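Local coordinates for ABC transporter substrate-binding protein (Streptococcus pneumoniae, PDB 4OHN), which binds histidine and probably hands it to a membrane-embedded ABC transporter for uptake into the cell, at residues S26-V29 with P30-F33; A41-D44 with I45-T49; A50-K54 with Y55-V59; K69-E72 with L73-T77; A183-Y186 with L187-G191. One frame throughout, in Å; residues are numbered along the deposited sequence.

Contact 1 of 5, residues S26-V29 with P30-F33; sequences STFV and PMGF. With HIS (histidine), chain B.
Phe-28 O is the tight point of this turn, gripped by two backbone N-H groups from the segment 30-33. Met-31 N lies 2.9 Å from Phe-28 O, in the carbonyl plane and on a lone pair, though the bond is bent. Gly-32 N reaches Phe-28 O at 3.1 Å along a nearly straight bond, 171° at the hydrogen. Close by, Met-31 CG fits against the edge of the Phe-28 ring, 3.6 Å from Phe-28 CD2. These two side chains lie side by side and point the same way. The peptide bond before Pro-30 is cis, which bends the chain sharply after Val-29. The whole forms the turn of a small beta hairpin, strands 27-28 and 32-34, and this hairpin supplies Phe-28 to the histidine pocket. With CG anti to the backbone N (chi1 -164°), the Phe-28 ring offers a face to the ligand. Ligand CD2 sits over the ring centre, and ligand NE2 is 3.4 Å from Phe-28 CG. The other side is partly exposed but still close-packed. There Val-29 CG1 lies over a face of the Phe-33 ring, offset toward the rim, in a CH-pi contact of 3.8 Å to the centroid. The looseness lies in the strand pairing and at Ser-26 and Thr-27. Phe-33 CA makes a CA-H...O contact of 3.2 Å with Ser-26 O, while Thr-27 points away and bonds through OG1 to Asp-25.

Contact 2 of 5, residues A41-D44 with I45-T49; sequences AGFD and IDLAT
The Phe-43 ring meets Leu-47 at a slant, with Phe-43 CE2 3.7 Å from Leu-47 CD2. Asp-44 OD1 lies at the edge of this ring, in its plane. The ring of Phe-244, from helix 235-244, also meets it, with the planes about 55° apart. The contact is the N-terminal end of helix 43-53, with Gly-42 at the N-cap position. Phe-43 and Leu-47 stand one turn apart and point the same way. Both have CG swung opposite the backbone N (chi1 -180° and -178°), which lines them up along one side of the helix. Leu-47 continues onto Phe-227 and Leu-230 of helix 217-232. The first helical bond runs from Asp-46 N to Gly-42 O at 2.9 Å. The next joins Leu-47 N to Phe-43 O at 2.8 Å. Ile-45 folds its CG1 branch back against the chain before the helix, 3.3 Å from Ala-41 C. One water ties the start of the helix together. It accepts from Gly-42 N at 3.0 Å and donates to Asp-46 OD1 at 2.7 Å. Asp-46 OD2 has other partners, a salt bridge to Lys-242 and a hydrogen bond from Trp-243 NE1. Asp-44 OD2 accepts from the backbone N of Gly-84, a histidine-pocket residue, which is consistent with a second-shell place for Asp-44. Thr-49 N and Thr-49 OG1 reach Ile-45 O from opposite faces of its carbonyl plane, the hydroxyl at 2.7 Å.

Contact 3 of 5, residues A50-K54 with Y55-V59; sequences AVFEK and YGITV
Phe-52 O is held by two N-H groups from the segment 55-59, Tyr-55 N and Ile-57 N, each 3.0 Å from Phe-52 O. They come from opposite faces of its carbonyl plane, Tyr-55 N 58° out of it and Ile-57 N 42°, and neither sits on a lone pair. A third bond joins Gly-56 N to Glu-53 O at 3.2 Å. The Ile-57 and Gly-56 bonds are the two of a Schellman motif that ends helix 43-53, with Gly-56 at positive phi as the C-prime residue and a type I turn from Glu-53 to Gly-56. Phe-52 packs on the residues that follow, which lead into strand 58-63. Phe-52 CB lies 3.9 Å from Ile-57 CB. Phe-52 CD2 lies 3.9 Å from Val-59 CG2, and the Phe-52 and Val-59 side chains cross at about a right angle. Val-51 CG1 covers one face of the Phe-52 ring. Lys-54 CB sits over a face of the Tyr-55 ring, a CH-pi contact of 4.2 Å to the centroid. Tyr-55 OH bonds to the backbone O of Lys-222, and Lys-54 NZ to Asp-233. Lys-54 has a second conformer, so its contacts hold for one of them.

Contact 4 of 5, residues K69-E72 with L73-T77; sequences KEAE and LTKGT
Glu-70 has CG opposite its backbone N (chi1 174°) and bends at chi2, so its carboxylate curls back to Thr-74, one turn on. Thr-74 places OG1 beside its own backbone N (chi1 -64°), facing the preceding turn. There Thr-74 OG1 lies 3.0 Å from both Glu-70 OE2 and Glu-70 O. The hydroxyl has one proton and two acceptors within reach, and which takes it is not settled. Thr-74 N also bonds to Glu-70 O, at 2.9 Å. Lys-75 runs extended alongside Ala-71, and Lys-75 CE is 4.0 Å from Ala-71 CB. These residues make up the short helix 69-75, which closes in a Schellman motif. Gly-76, at positive phi, is the first residue to leave the helix. Its N bonds to Leu-73 O at 3.2 Å and more weakly to Glu-72 O. Thr-77 N makes a further weak bond to Glu-72 O, and Thr-77 OG1 bonds to the same oxygen at 3.1 Å. In one conformer, Glu-72 OE2 comes within 2.9 Å of Thr-77 OG1. Glu-72 and Thr-77 each have two conformers, so both contacts of Thr-77 OG1 are less certain. At the other end of the helix, Lys-69 NZ bonds to the backbone O of Trp-66 and of Gly-132, both residues of the histidine pocket. Leu-73 turns inward to Ile-81 of strand 80-81.

Contact 5 of 5, residues A183-Y186 with L187-G191; sequences ANYY and LEAEG. With ACT (acetate ion), chain C.
Helix 180-189 ends here in a Schellman motif. Gly-191, at positive phi, is the first residue to leave helical backbone angles. Gly-191 N bonds back to Glu-188 O at 3.1 Å. Across the two segments, the last helical bond runs from Glu-190 N to Tyr-186 O at 2.9 Å. Tyr-186 is a main side chain of the contact. Its CG lies opposite the backbone N (chi1 173°), which sends the ring out beside Glu-190. Glu-190 bends at chi2 and lays its CG over the centre of one face of that ring, a CH-pi contact of 3.8 Å to the centroid. The carboxylate plane is turned 38° from the ring plane. Glu-190 has a second conformer, so this cover may be partial. At the edge of the same ring, in its plane, Leu-187 CD2 lies 3.8 Å from Tyr-186 CD1. The hydroxyl of Tyr-186 donates to an acetate ion, with OH 2.7 Å from acetate OXT. This ion probably comes from the crystallisation liquor and is also hydrogen-bonded to Tyr-196 OH. Leu-187 also folds over the previous turn, where its CG is 3.2 Å from Ala-183 O. Tyr-185 CE1 rests 4.2 Å from Ala-189 CB. Leu-187 packs inward on Tyr-196 and Val-198 of strand 196-200. Tyr-185 reaches across to Val-29 and Pro-30, in the turn between strands 27-28 and 32-34.

In the fold
The contacts follow one another in series; none nests in or crosses another. Contact 1 closes the hairpin turn between strands 27-28 and 32-34. Contact 2 starts helix 43-53 and touches contact 1 through backbone bonds from Phe-43 N to Pro-30 O and from Asp-44 N to Met-31 O. Contact 3 ends that helix and leads into strand 58-63. Contact 4 ends helix 69-75, and its centre lies about 19 Å from that of contact 1. Contact 5 ends helix 180-189, which belongs to the other lobe of this probably two-lobed binding protein. Tyr-185 packs on contact 1, so the hairpin beside the bound histidine packs against the other lobe in this ligand-bound form.

Contact 1 of 5, residues S26-V29 with P30-F33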
loop_
_atom_site.group_PDB
_atom_site.type_symbol
_atom_site.label_atom_id
_atom_site.label_comp_id
_atom_site.label_asym_id
_atom_site.label_seq_id
_atom_site.Cartn_x
_atom_site.Cartn_y
_atom_site.Cartn_z
ATOM N N SER A 26 9.303 -3.271 0.339
ATOM C CA SER A 26 9.930 -3.091 1.643
ATOM C C SER A 26 10.310 -1.657 1.968
ATOM O O SER A 26 11.005 -1.423 2.948
ATOM C CB SER A 26 11.138 -4.004 1.792
ATOM O OG SER A 26 12.115 -3.611 0.867
ATOM N N THR A 27 9.824 -0.698 1.182
ATOM C CA THR A 27 9.892 0.703 1.573
ATOM C C THR A 27 8.546 1.270 2.001
ATOM O O THR A 27 8.490 2.430 2.393
ATOM C CB THR A 27 10.422 1.599 0.439
ATOM O OG1 THR A 27 9.489 1.696 -0.654
ATOM C CG2 THR A 27 11.747 1.136 -0.086
ATOM N N PHE A 28 7.458 0.496 1.927
ATOM C CA PHE A 28 6.127 1.104 2.064
ATOM C C PHE A 28 5.692 1.261 3.530
ATOM O O PHE A 28 4.952 0.450 4.082
ATOM C CB PHE A 28 5.094 0.355 1.235
ATOM C CG PHE A 28 3.820 1.153 1.032
ATOM C CD1 PHE A 28 3.782 2.187 0.132
ATOM C CD2 PHE A 28 2.689 0.882 1.765
ATOM C CE1 PHE A 28 2.641 2.942 -0.046
ATOM C CE2 PHE A 28 1.536 1.637 1.589
ATOM C CZ PHE A 28 1.518 2.675 0.681
ATOM N N VAL A 29 6.146 2.342 4.143
ATOM C CA VAL A 29 5.780 2.671 5.512
ATOM C C VAL A 29 4.334 3.134 5.572
ATOM O O VAL A 29 3.808 3.684 4.610
ATOM C CB VAL A 29 6.660 3.797 6.105
ATOM C CG1 VAL A 29 8.111 3.391 6.179
ATOM C CG2 VAL A 29 6.535 5.112 5.301
ATOM N N PRO A 30 3.658 2.926 6.706
ATOM C CA PRO A 30 4.067 2.136 7.861
ATOM C C PRO A 30 3.583 0.692 7.746
ATOM O O PRO A 30 3.433 0.026 8.770
ATOM C CB PRO A 30 3.317 2.827 8.992
ATOM C CG PRO A 30 2.016 3.181 8.369
ATOM C CD PRO A 30 2.313 3.494 6.903
ATOM N N MET A 31 3.341 0.207 6.530
ATOM C CA MET A 31 2.674 -1.086 6.364
ATOM C C MET A 31 3.649 -2.248 6.436
ATOM O O MET A 31 3.395 -3.242 7.128
ATOM C CB MET A 31 1.909 -1.101 5.037
ATOM C CG MET A 31 0.950 0.099 4.835
ATOM S SD MET A 31 -0.186 0.404 6.225
ATOM C CE MET A 31 -1.304 -0.991 6.035
ATOM N N GLY A 32 4.756 -2.171 5.728
ATOM C CA GLY A 32 5.758 -3.214 5.768
ATOM C C GLY A 32 7.024 -2.670 5.164
ATOM O O GLY A 32 7.025 -2.278 4.000
ATOM N N PHE A 33 8.077 -2.607 5.963
ATOM C CA PHE A 33 9.275 -1.879 5.545
ATOM C C PHE A 33 10.508 -2.346 6.288
ATOM O O PHE A 33 10.419 -2.872 7.416
ATOM C CB PHE A 33 9.077 -0.364 5.733
ATOM C CG PHE A 33 8.878 0.058 7.166
ATOM C CD1 PHE A 33 9.944 0.483 7.942
ATOM C CD2 PHE A 33 7.621 0.042 7.757
ATOM C CE1 PHE A 33 9.754 0.884 9.251
ATOM C CE2 PHE A 33 7.428 0.435 9.065
ATOM C CZ PHE A 33 8.494 0.855 9.816
HETATM N N HIS B . -1.517 1.528 -2.252
HETATM C CA HIS B . -0.690 1.572 -3.482
HETATM C C HIS B . -0.849 0.298 -4.283
HETATM O O HIS B . -1.568 -0.622 -3.831
HETATM C CB HIS B . 0.788 1.923 -3.190
HETATM C CG HIS B . 1.656 0.831 -2.636
HETATM N ND1 HIS B . 2.989 0.726 -2.999
HETATM C CD2 HIS B . 1.451 -0.126 -1.697
HETATM C CE1 HIS B . 3.548 -0.265 -2.332
HETATM N NE2 HIS B . 2.640 -0.796 -1.529
HETATM O OXT HIS B . -0.254 0.237 -5.380
#

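Contact 2 of 5, residues A41-D44 with I45-T49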
loop_
_atom_site.group_PDB
_atom_site.type_symbol
_atom_site.label_atom_id
_atom_site.label_comp_id
_atom_site.label_asym_id
_atom_site.label_seq_id
_atom_site.Cartn_x
_atom_site.Cartn_y
_atom_site.Cartn_z
ATOM N N ALA A 41 9.233 -4.534 9.554
ATOM C CA ALA A 41 8.223 -4.146 10.542
ATOM C C ALA A 41 7.095 -3.403 9.857
ATOM O O ALA A 41 7.234 -2.942 8.724
ATOM C CB ALA A 41 8.818 -3.267 11.627
ATOM N N GLY A 42 5.981 -3.277 10.557
ATOM C CA GLY A 42 4.882 -2.473 10.097
ATOM C C GLY A 42 3.534 -3.039 10.469
ATOM O O GLY A 42 3.408 -4.136 11.014
ATOM N N PHE A 43 2.507 -2.265 10.179
ATOM C CA PHE A 43 1.135 -2.673 10.441
ATOM C C PHE A 43 0.788 -4.003 9.799
ATOM O O PHE A 43 0.219 -4.888 10.451
ATOM C CB PHE A 43 0.159 -1.573 9.994
ATOM C CG PHE A 43 -1.283 -1.909 10.231
ATOM C CD1 PHE A 43 -1.911 -1.474 11.367
ATOM C CD2 PHE A 43 -2.009 -2.652 9.312
ATOM C CE1 PHE A 43 -3.252 -1.790 11.603
ATOM C CE2 PHE A 43 -3.336 -2.977 9.546
ATOM C CZ PHE A 43 -3.953 -2.520 10.677
ATOM N N ASP A 44 1.104 -4.154 8.521
ATOM C CA ASP A 44 0.810 -5.400 7.833
ATOM C C ASP A 44 1.690 -6.540 8.303
ATOM O O ASP A 44 1.251 -7.686 8.313
ATOM C CB ASP A 44 0.958 -5.248 6.318
ATOM C CG ASP A 44 -0.197 -4.496 5.678
ATOM O OD1 ASP A 44 -1.327 -4.471 6.227
ATOM O OD2 ASP A 44 0.050 -3.929 4.582
ATOM N N ILE A 45 2.943 -6.262 8.657
ATOM C CA ILE A 45 3.796 -7.303 9.212
ATOM C C ILE A 45 3.128 -7.858 10.473
ATOM O O ILE A 45 2.970 -9.078 10.631
ATOM C CB ILE A 45 5.217 -6.791 9.540
ATOM C CG1 ILE A 45 5.879 -6.115 8.334
ATOM C CG2 ILE A 45 6.074 -7.941 10.051
ATOM C CD1 ILE A 45 6.016 -7.002 7.105
ATOM N N ASP A 46 2.702 -6.969 11.357
ATOM C CA ASP A 46 2.054 -7.384 12.593
ATOM C C ASP A 46 0.708 -8.075 12.335
ATOM O O ASP A 46 0.408 -9.112 12.946
ATOM C CB ASP A 46 1.852 -6.156 13.502
ATOM C CG ASP A 46 3.160 -5.626 14.103
ATOM O OD1 ASP A 46 4.216 -6.288 14.012
ATOM O OD2 ASP A 46 3.098 -4.526 14.686
ATOM N N LEU A 47 -0.083 -7.514 11.437
ATOM C CA LEU A 47 -1.419 -8.047 11.188
ATOM C C LEU A 47 -1.344 -9.425 10.527
ATOM O O LEU A 47 -2.029 -10.360 10.966
ATOM C CB LEU A 47 -2.255 -7.078 10.359
ATOM C CG LEU A 47 -3.696 -7.525 10.089
ATOM C CD1 LEU A 47 -4.476 -7.684 11.366
ATOM C CD2 LEU A 47 -4.382 -6.516 9.168
ATOM N N ALA A 48 -0.509 -9.591 9.510
ATOM C CA ALA A 48 -0.379 -10.882 8.840
ATOM C C ALA A 48 0.192 -11.928 9.787
ATOM O O ALA A 48 -0.211 -13.082 9.774
ATOM C CB ALA A 48 0.501 -10.766 7.622
ATOM N N THR A 49 1.157 -11.541 10.603
ATOM C CA THR A 49 1.718 -12.466 11.597
ATOM C C THR A 49 0.603 -12.973 12.517
ATOM O O THR A 49 0.480 -14.181 12.773
ATOM C CB THR A 49 2.852 -11.806 12.411
ATOM O OG1 THR A 49 3.906 -11.441 11.523
ATOM C CG2 THR A 49 3.403 -12.718 13.459
HETATM O O HOH W 1 6.320 -4.826 13.100
#

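Contact 3 of 5, residues A50-K54 with Y55-V59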
loop_
_atom_site.group_PDB
_atom_site.type_symbol
_atom_site.label_atom_id
_atom_site.label_comp_id
_atom_site.label_asym_id
_atom_site.label_seq_id
_atom_site.Cartn_x
_atom_site.Cartn_y
_atom_site.Cartn_z
ATOM N N ALA A 50 -0.228 -12.059 13.005
ATOM C CA ALA A 50 -1.322 -12.417 13.906
ATOM C C ALA A 50 -2.384 -13.268 13.208
ATOM O O ALA A 50 -2.939 -14.188 13.803
ATOM C CB ALA A 50 -1.953 -11.162 14.488
ATOM N N VAL A 51 -2.668 -12.977 11.946
ATOM C CA VAL A 51 -3.608 -13.804 11.180
ATOM C C VAL A 51 -3.105 -15.235 11.063
ATOM O O VAL A 51 -3.821 -16.192 11.358
ATOM C CB VAL A 51 -3.853 -13.199 9.772
ATOM C CG1 VAL A 51 -4.406 -14.243 8.783
ATOM C CG2 VAL A 51 -4.775 -11.976 9.883
ATOM N N PHE A 52 -1.857 -15.391 10.630
ATOM C CA PHE A 52 -1.358 -16.732 10.375
ATOM C C PHE A 52 -1.027 -17.493 11.654
ATOM O O PHE A 52 -1.085 -18.719 11.665
ATOM C CB PHE A 52 -0.273 -16.690 9.298
ATOM C CG PHE A 52 -0.874 -16.449 7.947
ATOM C CD1 PHE A 52 -1.689 -17.423 7.368
ATOM C CD2 PHE A 52 -0.719 -15.244 7.306
ATOM C CE1 PHE A 52 -2.305 -17.192 6.138
ATOM C CE2 PHE A 52 -1.341 -15.003 6.109
ATOM C CZ PHE A 52 -2.140 -15.961 5.521
ATOM N N GLU A 53 -0.786 -16.776 12.747
ATOM C CA GLU A 53 -0.661 -17.381 14.071
ATOM C C GLU A 53 -1.903 -18.189 14.439
ATOM O O GLU A 53 -1.796 -19.201 15.133
ATOM C CB GLU A 53 -0.437 -16.281 15.124
ATOM C CG GLU A 53 -0.088 -16.749 16.524
ATOM C CD GLU A 53 -1.280 -17.159 17.410
ATOM O OE1 GLU A 53 -2.463 -16.794 17.175
ATOM O OE2 GLU A 53 -1.007 -17.854 18.406
ATOM N N LYS A 54 -3.077 -17.740 14.005
ATOM C CA LYS A 54 -4.320 -18.447 14.322
ATOM C C LYS A 54 -4.312 -19.869 13.749
ATOM O O LYS A 54 -5.073 -20.717 14.217
ATOM C CB LYS A 54 -5.561 -17.708 13.780
ATOM C CG LYS A 54 -5.854 -16.304 14.342
ATOM C CD LYS A 54 -6.329 -16.302 15.790
ATOM C CE LYS A 54 -6.622 -14.887 16.281
ATOM N NZ LYS A 54 -7.204 -14.861 17.649
ATOM N N TYR A 55 -3.474 -20.122 12.739
ATOM C CA TYR A 55 -3.424 -21.408 12.041
ATOM C C TYR A 55 -2.092 -22.127 12.221
ATOM O O TYR A 55 -1.844 -23.154 11.587
ATOM C CB TYR A 55 -3.691 -21.191 10.532
ATOM C CG TYR A 55 -4.983 -20.447 10.293
ATOM C CD1 TYR A 55 -6.198 -21.056 10.537
ATOM C CD2 TYR A 55 -4.983 -19.128 9.870
ATOM C CE1 TYR A 55 -7.392 -20.375 10.358
ATOM C CE2 TYR A 55 -6.160 -18.426 9.685
ATOM C CZ TYR A 55 -7.367 -19.061 9.934
ATOM O OH TYR A 55 -8.573 -18.425 9.772
ATOM N N GLY A 56 -1.229 -21.579 13.068
ATOM C CA GLY A 56 0.082 -22.155 13.293
ATOM C C GLY A 56 1.032 -22.011 12.116
ATOM O O GLY A 56 1.995 -22.761 11.998
ATOM N N ILE A 57 0.769 -21.029 11.253
ATOM C CA ILE A 57 1.543 -20.788 10.039
ATOM C C ILE A 57 2.509 -19.625 10.244
ATOM O O ILE A 57 2.122 -18.582 10.767
ATOM C CB ILE A 57 0.580 -20.496 8.858
ATOM C CG1 ILE A 57 -0.161 -21.783 8.479
ATOM C CG2 ILE A 57 1.320 -19.927 7.665
ATOM C CD1 ILE A 57 -1.323 -21.592 7.493
ATOM N N THR A 58 3.758 -19.837 9.841
ATOM C CA THR A 58 4.809 -18.826 9.882
ATOM C C THR A 58 4.878 -18.140 8.516
ATOM O O THR A 58 4.830 -18.797 7.475
ATOM C CB THR A 58 6.162 -19.481 10.182
ATOM O OG1 THR A 58 6.124 -20.054 11.498
ATOM C CG2 THR A 58 7.300 -18.494 10.122
ATOM N N VAL A 59 4.985 -16.817 8.519
ATOM C CA VAL A 59 5.108 -16.067 7.279
ATOM C C VAL A 59 6.562 -15.983 6.842
ATOM O O VAL A 59 7.457 -15.671 7.629
ATOM C CB VAL A 59 4.558 -14.631 7.423
ATOM C CG1 VAL A 59 4.741 -13.843 6.132
ATOM C CG2 VAL A 59 3.075 -14.673 7.830
#

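Contact 4 of 5, residues K69-E72 with L73-T77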
loop_
_atom_site.group_PDB
_atom_site.type_symbol
_atom_site.label_atom_id
_atom_site.label_comp_id
_atom_site.label_asym_id
_atom_site.label_seq_id
_atom_site.Cartn_x
_atom_site.Cartn_y
_atom_site.Cartn_z
ATOM N N LYS A 69 4.544 -7.270 -9.019
ATOM C CA LYS A 69 3.747 -7.989 -8.024
ATOM C C LYS A 69 2.747 -8.971 -8.623
ATOM O O LYS A 69 2.617 -10.076 -8.114
ATOM C CB LYS A 69 3.067 -7.015 -7.071
ATOM C CG LYS A 69 2.091 -6.083 -7.729
ATOM C CD LYS A 69 1.744 -4.946 -6.798
ATOM C CE LYS A 69 1.022 -3.816 -7.502
ATOM N NZ LYS A 69 1.884 -3.180 -8.544
ATOM N N GLU A 70 2.081 -8.604 -9.705
ATOM C CA GLU A 70 1.119 -9.509 -10.336
ATOM C C GLU A 70 1.838 -10.726 -10.883
ATOM O O GLU A 70 1.369 -11.858 -10.697
ATOM C CB GLU A 70 0.340 -8.779 -11.433
ATOM C CG GLU A 70 -0.594 -9.678 -12.251
ATOM C CD GLU A 70 0.102 -10.386 -13.409
ATOM O OE1 GLU A 70 1.060 -9.818 -13.980
ATOM O OE2 GLU A 70 -0.309 -11.518 -13.747
ATOM N N ALA A 71 2.965 -10.517 -11.533
ATOM C CA ALA A 71 3.739 -11.619 -12.101
ATOM C C ALA A 71 4.236 -12.565 -11.001
ATOM O O ALA A 71 4.169 -13.784 -11.151
ATOM C CB ALA A 71 4.898 -11.094 -12.924
ATOM N N GLU A 72 4.709 -12.017 -9.892
ATOM C CA GLU A 72 5.225 -12.850 -8.814
ATOM C C GLU A 72 4.118 -13.689 -8.184
ATOM O O GLU A 72 4.342 -14.835 -7.779
ATOM C CB GLU A 72 5.885 -11.984 -7.751
ATOM C CG GLU A 72 7.037 -11.121 -8.251
ATOM C CD GLU A 72 8.364 -11.846 -8.313
ATOM O OE1 GLU A 72 9.327 -11.373 -7.670
ATOM O OE2 GLU A 72 8.453 -12.877 -9.010
ATOM N N LEU A 73 2.929 -13.110 -8.069
ATOM C CA LEU A 73 1.790 -13.824 -7.532
ATOM C C LEU A 73 1.320 -14.908 -8.512
ATOM O O LEU A 73 1.130 -16.066 -8.131
ATOM C CB LEU A 73 0.676 -12.826 -7.217
ATOM C CG LEU A 73 -0.585 -13.390 -6.556
ATOM C CD1 LEU A 73 -0.303 -14.042 -5.210
ATOM C CD2 LEU A 73 -1.627 -12.303 -6.399
ATOM N N THR A 74 1.144 -14.546 -9.774
ATOM C CA THR A 74 0.655 -15.494 -10.771
ATOM C C THR A 74 1.617 -16.657 -10.973
ATOM O O THR A 74 1.189 -17.808 -11.115
ATOM C CB THR A 74 0.416 -14.771 -12.105
ATOM O OG1 THR A 74 -0.617 -13.809 -11.905
ATOM C CG2 THR A 74 -0.021 -15.753 -13.205
ATOM N N LYS A 75 2.912 -16.379 -10.971
ATOM C CA LYS A 75 3.920 -17.418 -11.197
ATOM C C LYS A 75 4.212 -18.264 -9.956
ATOM O O LYS A 75 4.875 -19.294 -10.043
ATOM C CB LYS A 75 5.207 -16.768 -11.698
ATOM C CG LYS A 75 5.054 -16.115 -13.072
ATOM C CD LYS A 75 6.228 -15.210 -13.407
ATOM C CE LYS A 75 6.006 -14.479 -14.724
ATOM N NZ LYS A 75 7.148 -13.585 -15.063
ATOM N N GLY A 76 3.733 -17.832 -8.799
ATOM C CA GLY A 76 3.854 -18.609 -7.578
ATOM C C GLY A 76 5.071 -18.361 -6.708
ATOM O O GLY A 76 5.322 -19.121 -5.783
ATOM N N THR A 77 5.829 -17.313 -6.997
ATOM C CA THR A 77 6.982 -17.001 -6.169
ATOM C C THR A 77 6.557 -16.344 -4.849
ATOM O O THR A 77 7.307 -16.400 -3.874
ATOM C CB THR A 77 8.007 -16.163 -6.920
ATOM O OG1 THR A 77 7.419 -14.930 -7.294
ATOM C CG2 THR A 77 8.448 -16.886 -8.176
#

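Contact 5 of 5, residues A183-Y186 with L187-G191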
loop_
_atom_site.group_PDB
_atom_site.type_symbol
_atom_site.label_atom_id
_atom_site.label_comp_id
_atom_site.label_asym_id
_atom_site.label_seq_id
_atom_site.Cartn_x
_atom_site.Cartn_y
_atom_site.Cartn_z
ATOM N N ALA A 183 2.528 9.055 3.389
ATOM C CA ALA A 183 2.977 10.430 3.554
ATOM C C ALA A 183 2.947 10.847 5.009
ATOM O O ALA A 183 3.937 11.417 5.506
ATOM C CB ALA A 183 2.118 11.366 2.707
ATOM N N ASN A 184 1.850 10.571 5.707
ATOM C CA ASN A 184 1.713 10.982 7.116
ATOM C C ASN A 184 2.813 10.355 7.971
ATOM O O ASN A 184 3.471 11.035 8.763
ATOM C CB ASN A 184 0.357 10.553 7.689
ATOM C CG ASN A 184 -0.814 11.397 7.198
ATOM O OD1 ASN A 184 -0.639 12.493 6.685
ATOM N ND2 ASN A 184 -2.031 10.884 7.402
ATOM N N TYR A 185 3.035 9.054 7.825
ATOM C CA TYR A 185 4.018 8.381 8.655
ATOM C C TYR A 185 5.444 8.827 8.312
ATOM O O TYR A 185 6.250 9.132 9.202
ATOM C CB TYR A 185 3.888 6.853 8.524
ATOM C CG TYR A 185 4.804 6.103 9.447
ATOM C CD1 TYR A 185 6.109 5.823 9.078
ATOM C CD2 TYR A 185 4.367 5.684 10.697
ATOM C CE1 TYR A 185 6.973 5.167 9.917
ATOM C CE2 TYR A 185 5.213 5.020 11.544
ATOM C CZ TYR A 185 6.514 4.749 11.149
ATOM O OH TYR A 185 7.363 4.068 12.002
ATOM N N TYR A 186 5.752 8.833 7.023
ATOM C CA TYR A 186 7.087 9.200 6.566
ATOM C C TYR A 186 7.467 10.597 7.025
ATOM O O TYR A 186 8.559 10.822 7.557
ATOM C CB TYR A 186 7.127 9.140 5.043
ATOM C CG TYR A 186 8.418 9.675 4.449
ATOM C CD1 TYR A 186 8.590 11.030 4.232
ATOM C CD2 TYR A 186 9.437 8.829 4.090
ATOM C CE1 TYR A 186 9.769 11.536 3.703
ATOM C CE2 TYR A 186 10.633 9.328 3.547
ATOM C CZ TYR A 186 10.781 10.684 3.365
ATOM O OH TYR A 186 11.956 11.171 2.822
ATOM N N LEU A 187 6.576 11.550 6.800
ATOM C CA LEU A 187 6.948 12.939 7.084
ATOM C C LEU A 187 7.153 13.142 8.573
ATOM O O LEU A 187 8.083 13.863 8.992
ATOM C CB LEU A 187 5.889 13.879 6.533
ATOM C CG LEU A 187 5.816 13.934 5.003
ATOM C CD1 LEU A 187 4.584 14.715 4.550
ATOM C CD2 LEU A 187 7.061 14.540 4.385
ATOM N N GLU A 188 6.332 12.503 9.389
ATOM C CA GLU A 188 6.505 12.593 10.834
ATOM C C GLU A 188 7.800 11.908 11.281
ATOM O O GLU A 188 8.549 12.450 12.096
ATOM C CB GLU A 188 5.299 12.026 11.567
ATOM C CG GLU A 188 5.303 12.323 13.051
ATOM C CD GLU A 188 3.952 12.089 13.703
ATOM O OE1 GLU A 188 3.162 11.275 13.178
ATOM O OE2 GLU A 188 3.678 12.729 14.741
ATOM N N ALA A 189 8.080 10.733 10.729
ATOM C CA ALA A 189 9.264 9.977 11.119
ATOM C C ALA A 189 10.545 10.717 10.771
ATOM O O ALA A 189 11.527 10.645 11.499
ATOM C CB ALA A 189 9.254 8.634 10.461
ATOM N N GLU A 190 10.521 11.446 9.662
ATOM C CA GLU A 190 11.690 12.173 9.200
ATOM C C GLU A 190 11.737 13.609 9.752
ATOM O O GLU A 190 12.670 14.355 9.463
ATOM C CB GLU A 190 11.736 12.172 7.668
ATOM C CG GLU A 190 11.651 10.781 7.020
ATOM C CD GLU A 190 12.749 9.831 7.448
ATOM O OE1 GLU A 190 13.876 10.298 7.685
ATOM O OE2 GLU A 190 12.474 8.610 7.535
ATOM N N GLY A 191 10.721 13.997 10.526
ATOM C CA GLY A 191 10.720 15.277 11.222
ATOM C C GLY A 191 10.397 16.471 10.346
ATOM O O GLY A 191 10.663 17.623 10.746
HETATM C C ACT C . 11.759 14.734 2.384
HETATM O O ACT C . 12.161 15.908 2.569
HETATM O OXT ACT C . 12.350 13.831 3.023
HETATM C CH3 ACT C . 10.626 14.463 1.454
#